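Local coordinates for natural cytotoxicity triggering receptor 2 (Homo sapiens, PDB 1HKF), which acts as a cytotoxicity-activating receptor of activated natural killer cells that may help them lyse tumour cells, seen here as its extracellular V-set immunoglobulin domain, at residues 21-24 with 25-28; 102-106 with 107-111. One frame throughout, in Å; residues are numbered along the deposited sequence.

Contact 1. Residues 21-24 with 25-28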
loop_
_atom_site.group_PDB
_atom_site.type_symbol
_atom_site.label_atom_id
_atom_site.label_comp_id
_atom_site.label_asym_id
_atom_site.label_seq_id
_atom_site.Cartn_x
_atom_site.Cartn_y
_atom_site.Cartn_z
ATOM N N GLN A 21 9.624 -1.813 0.085
ATOM C CA GLN A 21 9.835 -3.242 -0.191
ATOM C C GLN A 21 8.542 -4.038 -0.073
ATOM O O GLN A 21 7.812 -3.889 0.897
ATOM C CB GLN A 21 10.876 -3.792 0.814
ATOM C CG GLN A 21 11.052 -5.295 0.768
ATOM C CD GLN A 21 12.362 -5.809 1.448
ATOM O OE1 GLN A 21 13.139 -5.035 2.082
ATOM N NE2 GLN A 21 12.605 -7.120 1.308
ATOM N N SER A 22 8.277 -4.908 -1.033
ATOM C CA SER A 22 7.072 -5.738 -0.922
ATOM C C SER A 22 7.355 -7.056 -1.643
ATOM O O SER A 22 8.498 -7.338 -1.959
ATOM C CB SER A 22 5.876 -5.060 -1.599
ATOM O OG SER A 22 4.655 -5.693 -1.250
ATOM N N VAL A 23 6.314 -7.851 -1.901
ATOM C CA VAL A 23 6.476 -9.117 -2.585
ATOM C C VAL A 23 5.534 -9.196 -3.747
ATOM O O VAL A 23 4.522 -8.496 -3.783
ATOM C CB VAL A 23 6.288 -10.338 -1.621
ATOM C CG1 VAL A 23 7.369 -10.287 -0.526
ATOM C CG2 VAL A 23 4.918 -10.363 -0.993
ATOM N N ALA A 24 5.884 -10.032 -4.722
ATOM C CA ALA A 24 5.118 -10.169 -5.924
ATOM C C ALA A 24 3.654 -10.445 -5.638
ATOM O O ALA A 24 3.305 -11.127 -4.676
ATOM C CB ALA A 24 5.723 -11.227 -6.791
ATOM N N GLY A 25 2.787 -9.876 -6.469
ATOM C CA GLY A 25 1.363 -10.008 -6.265
ATOM C C GLY A 25 0.831 -8.889 -5.389
ATOM O O GLY A 25 -0.327 -8.534 -5.531
ATOM N N GLN A 26 1.619 -8.319 -4.463
ATOM C CA GLN A 26 1.040 -7.274 -3.636
ATOM C C GLN A 26 0.779 -5.986 -4.371
ATOM O O GLN A 26 1.118 -5.833 -5.551
ATOM C CB GLN A 26 1.917 -6.956 -2.448
ATOM C CG GLN A 26 2.215 -8.147 -1.605
ATOM C CD GLN A 26 1.040 -8.554 -0.769
ATOM O OE1 GLN A 26 0.467 -7.741 -0.029
ATOM N NE2 GLN A 26 0.682 -9.814 -0.862
ATOM N N THR A 27 0.147 -5.071 -3.647
ATOM C CA THR A 27 -0.164 -3.744 -4.160
ATOM C C THR A 27 0.645 -2.715 -3.388
ATOM O O THR A 27 0.741 -2.770 -2.151
ATOM C CB THR A 27 -1.639 -3.383 -3.986
ATOM O OG1 THR A 27 -2.415 -4.073 -4.973
ATOM C CG2 THR A 27 -1.838 -1.862 -4.163
ATOM N N LEU A 28 1.262 -1.791 -4.112
ATOM C CA LEU A 28 2.032 -0.748 -3.435
ATOM C C LEU A 28 1.322 0.597 -3.460
ATOM O O LEU A 28 0.816 1.011 -4.507
ATOM C CB LEU A 28 3.377 -0.551 -4.086
ATOM C CG LEU A 28 4.083 0.515 -3.246
ATOM C CD1 LEU A 28 4.023 0.200 -1.685
ATOM C CD2 LEU A 28 5.457 0.586 -3.737
HETATM O O HOH W 1 2.843 -3.979 -0.703
HETATM O O HOH W 2 1.689 -11.779 -2.558
#
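A type II beta turn from V23 to Q26 reverses the chain just after strand 18-22. The hydrogen bond that closes it runs from Q26 N to V23 O, 3.0 Å long with an angle of 158° at the hydrogen. A24 and G25 take the two central positions. At G25 phi is 90°, and a beta carbon there would run into A24 O, so the absence of a side chain suits the bend. Q26 carries most of the side-chain contact. Its CG lies anti to its own carbonyl carbon (chi1 -56°) and the chain bends at chi2, which folds the side chain back along V23; the two side chains run side by side, with V23 CG2 3.5 Å from Q26 CG. From the strand end, S22 OG reaches Q26 CB at 3.2 Å. In this V-set domain the turn starts the crossing from the five-stranded sheet, where strand 18-22 is the outermost strand within this chain, to strand 28-33 of the three-stranded sheet. Two waters bridge the bend: one joins S22 OG (2.6 Å) to the carbonyl T27 O, and the other donates to A24 O and accepts from Q26 NE2 at 2.8 Å. The other atom of the Q26 amide, OE1, accepts a hydrogen bond from the backbone N of R31 of the second subunit. Backbone bonds from S22 and A24 to S122, and from G25 and Q26 to L91, tie the turn to its own domain.

Contact 2. Residues 102-106 with 107-111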
loop_
_atom_site.group_PDB
_atom_site.type_symbol
_atom_site.label_atom_id
_atom_site.label_comp_id
_atom_site.label_asym_id
_atom_site.label_seq_id
_atom_site.Cartn_x
_atom_site.Cartn_y
_atom_site.Cartn_z
ATOM N N ARG A 102 6.739 13.085 -8.824
ATOM C CA ARG A 102 7.066 14.460 -9.186
ATOM C C ARG A 102 5.835 15.362 -9.262
ATOM O O ARG A 102 4.732 14.903 -9.521
ATOM C CB ARG A 102 7.813 14.481 -10.501
ATOM C CG ARG A 102 9.226 14.015 -10.365
ATOM C CD ARG A 102 9.910 13.887 -11.708
ATOM N NE ARG A 102 11.326 13.634 -11.497
ATOM C CZ ARG A 102 12.179 13.324 -12.464
ATOM N NH1 ARG A 102 11.759 13.223 -13.720
ATOM N NH2 ARG A 102 13.460 13.123 -12.167
ATOM N N ILE A 103 6.035 16.643 -8.997
ATOM C CA ILE A 103 4.978 17.660 -8.990
ATOM C C ILE A 103 5.507 18.763 -9.928
ATOM O O ILE A 103 6.601 19.290 -9.708
ATOM C CB ILE A 103 4.797 18.202 -7.573
ATOM C CG1 ILE A 103 4.572 17.039 -6.621
ATOM C CG2 ILE A 103 3.680 19.177 -7.531
ATOM C CD1 ILE A 103 4.325 17.440 -5.186
ATOM N N TYR A 104 4.726 19.048 -10.970
ATOM C CA TYR A 104 5.050 19.969 -12.080
ATOM C C TYR A 104 4.294 21.306 -12.034
ATOM O O TYR A 104 3.074 21.347 -11.817
ATOM C CB TYR A 104 4.737 19.286 -13.409
ATOM C CG TYR A 104 5.403 17.949 -13.568
ATOM C CD1 TYR A 104 6.709 17.864 -14.052
ATOM C CD2 TYR A 104 4.739 16.758 -13.212
ATOM C CE1 TYR A 104 7.347 16.633 -14.177
ATOM C CE2 TYR A 104 5.366 15.511 -13.324
ATOM C CZ TYR A 104 6.672 15.459 -13.805
ATOM O OH TYR A 104 7.313 14.247 -13.898
ATOM N N ARG A 105 5.019 22.395 -12.254
ATOM C CA ARG A 105 4.451 23.757 -12.240
ATOM C C ARG A 105 3.666 24.066 -13.541
ATOM O O ARG A 105 4.039 23.598 -14.626
ATOM C CB ARG A 105 5.576 24.807 -11.963
ATOM C CG ARG A 105 6.278 24.691 -10.596
ATOM C CD ARG A 105 7.019 25.976 -10.226
ATOM N NE ARG A 105 7.929 25.824 -9.079
ATOM C CZ ARG A 105 9.160 25.320 -9.157
ATOM N NH1 ARG A 105 9.643 24.925 -10.332
ATOM N NH2 ARG A 105 9.902 25.211 -8.072
ATOM N N PRO A 106 2.593 24.851 -13.400
ATOM C CA PRO A 106 1.779 25.165 -14.599
ATOM C C PRO A 106 2.554 25.853 -15.658
ATOM O O PRO A 106 2.714 25.430 -16.805
ATOM C CB PRO A 106 0.636 26.006 -14.027
ATOM C CG PRO A 106 0.492 25.535 -12.619
ATOM C CD PRO A 106 1.888 25.301 -12.114
ATOM N N SER A 107 3.043 26.969 -15.148
ATOM C CA SER A 107 3.842 27.933 -15.818
ATOM C C SER A 107 4.866 27.343 -16.746
ATOM O O SER A 107 4.968 27.773 -17.902
ATOM C CB SER A 107 4.485 28.864 -14.786
ATOM O OG SER A 107 5.815 28.471 -14.497
ATOM N N ASP A 108 5.644 26.360 -16.314
ATOM C CA ASP A 108 6.624 25.864 -17.282
ATOM C C ASP A 108 6.939 24.355 -17.214
ATOM O O ASP A 108 7.903 23.897 -17.841
ATOM C CB ASP A 108 7.922 26.654 -17.104
ATOM C CG ASP A 108 8.557 26.444 -15.741
ATOM O OD1 ASP A 108 7.958 25.771 -14.881
ATOM O OD2 ASP A 108 9.676 26.969 -15.538
ATOM N N ASN A 109 6.159 23.592 -16.444
ATOM C CA ASN A 109 6.392 22.174 -16.314
ATOM C C ASN A 109 7.686 21.886 -15.568
ATOM O O ASN A 109 8.250 20.825 -15.701
ATOM C CB ASN A 109 6.426 21.505 -17.688
ATOM C CG ASN A 109 5.911 20.084 -17.629
ATOM O OD1 ASN A 109 4.813 19.866 -17.105
ATOM N ND2 ASN A 109 6.700 19.101 -18.129
ATOM N N SER A 110 8.157 22.828 -14.765
ATOM C CA SER A 110 9.366 22.598 -14.002
ATOM C C SER A 110 8.945 21.850 -12.740
ATOM O O SER A 110 7.809 21.975 -12.278
ATOM C CB SER A 110 10.036 23.934 -13.626
ATOM O OG SER A 110 9.239 24.689 -12.715
ATOM N N VAL A 111 9.871 21.118 -12.143
ATOM C CA VAL A 111 9.545 20.335 -10.980
ATOM C C VAL A 111 9.714 21.102 -9.712
ATOM O O VAL A 111 10.820 21.554 -9.401
ATOM C CB VAL A 111 10.420 19.067 -10.964
ATOM C CG1 VAL A 111 10.154 18.228 -9.694
ATOM C CG2 VAL A 111 10.147 18.254 -12.233
HETATM O O HOH W 3 12.737 23.831 -10.190
HETATM O O HOH W 4 2.717 21.366 -16.580
#
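A remarkably short approach, 2.4 Å between R105 NH1 and S110 OG, marks this hairpin loop; at that length its detail is doubtful, although S110 OG does lie at the guanidinium edge. The loop joins strands 97-104 and 111-121 of the V-set domain, the F-G hairpin, and corresponds in position to CDR3 of an antibody variable domain. Y104 and V111 form an antiparallel non-hydrogen-bonded pair, with Y104 CE1 3.8 Å from V111 CG2. Beyond this pair the backbone bond R105 N to S110 O measures 2.8 Å, at 164°, and N109 N returns to R105 O. Within the loop D108 makes an Asx turn: its OD1 takes S110 N from well above the carboxylate plane, at 3.0 Å, and S110 OG on the syn side, at 2.7 Å. Holding CG between its backbone N and carbonyl carbon (chi1 64°), D108 swings OD1 back over the loop to both donors. The N109 amide lies beside the Y104 ring, the two planes 13° apart, and N109 OD1 comes 3.7 Å from Y104 CB. Water 4 donates to that same N109 OD1 and, at 3.2 Å, to R105 O.

In the fold
Contacts 1 and 2 lie on opposite sides of the chain's centre, their own centres 30 Å apart and their nearest atoms about 14 Å apart, so neither touches the other. Both reach the same five-stranded sheet: strand 18-22, which leads into contact 1, runs parallel to strand 111-121, the return strand of contact 2. They differ in surroundings. The second subunit comes within reach of six residues of contact 1, whereas no other chain of the assembly touches 102-111. Contact 2 is a surface loop, six of its ten touching residues being exposed, and contact 1, across the chain's centre from it, a partly buried turn at a subunit interface.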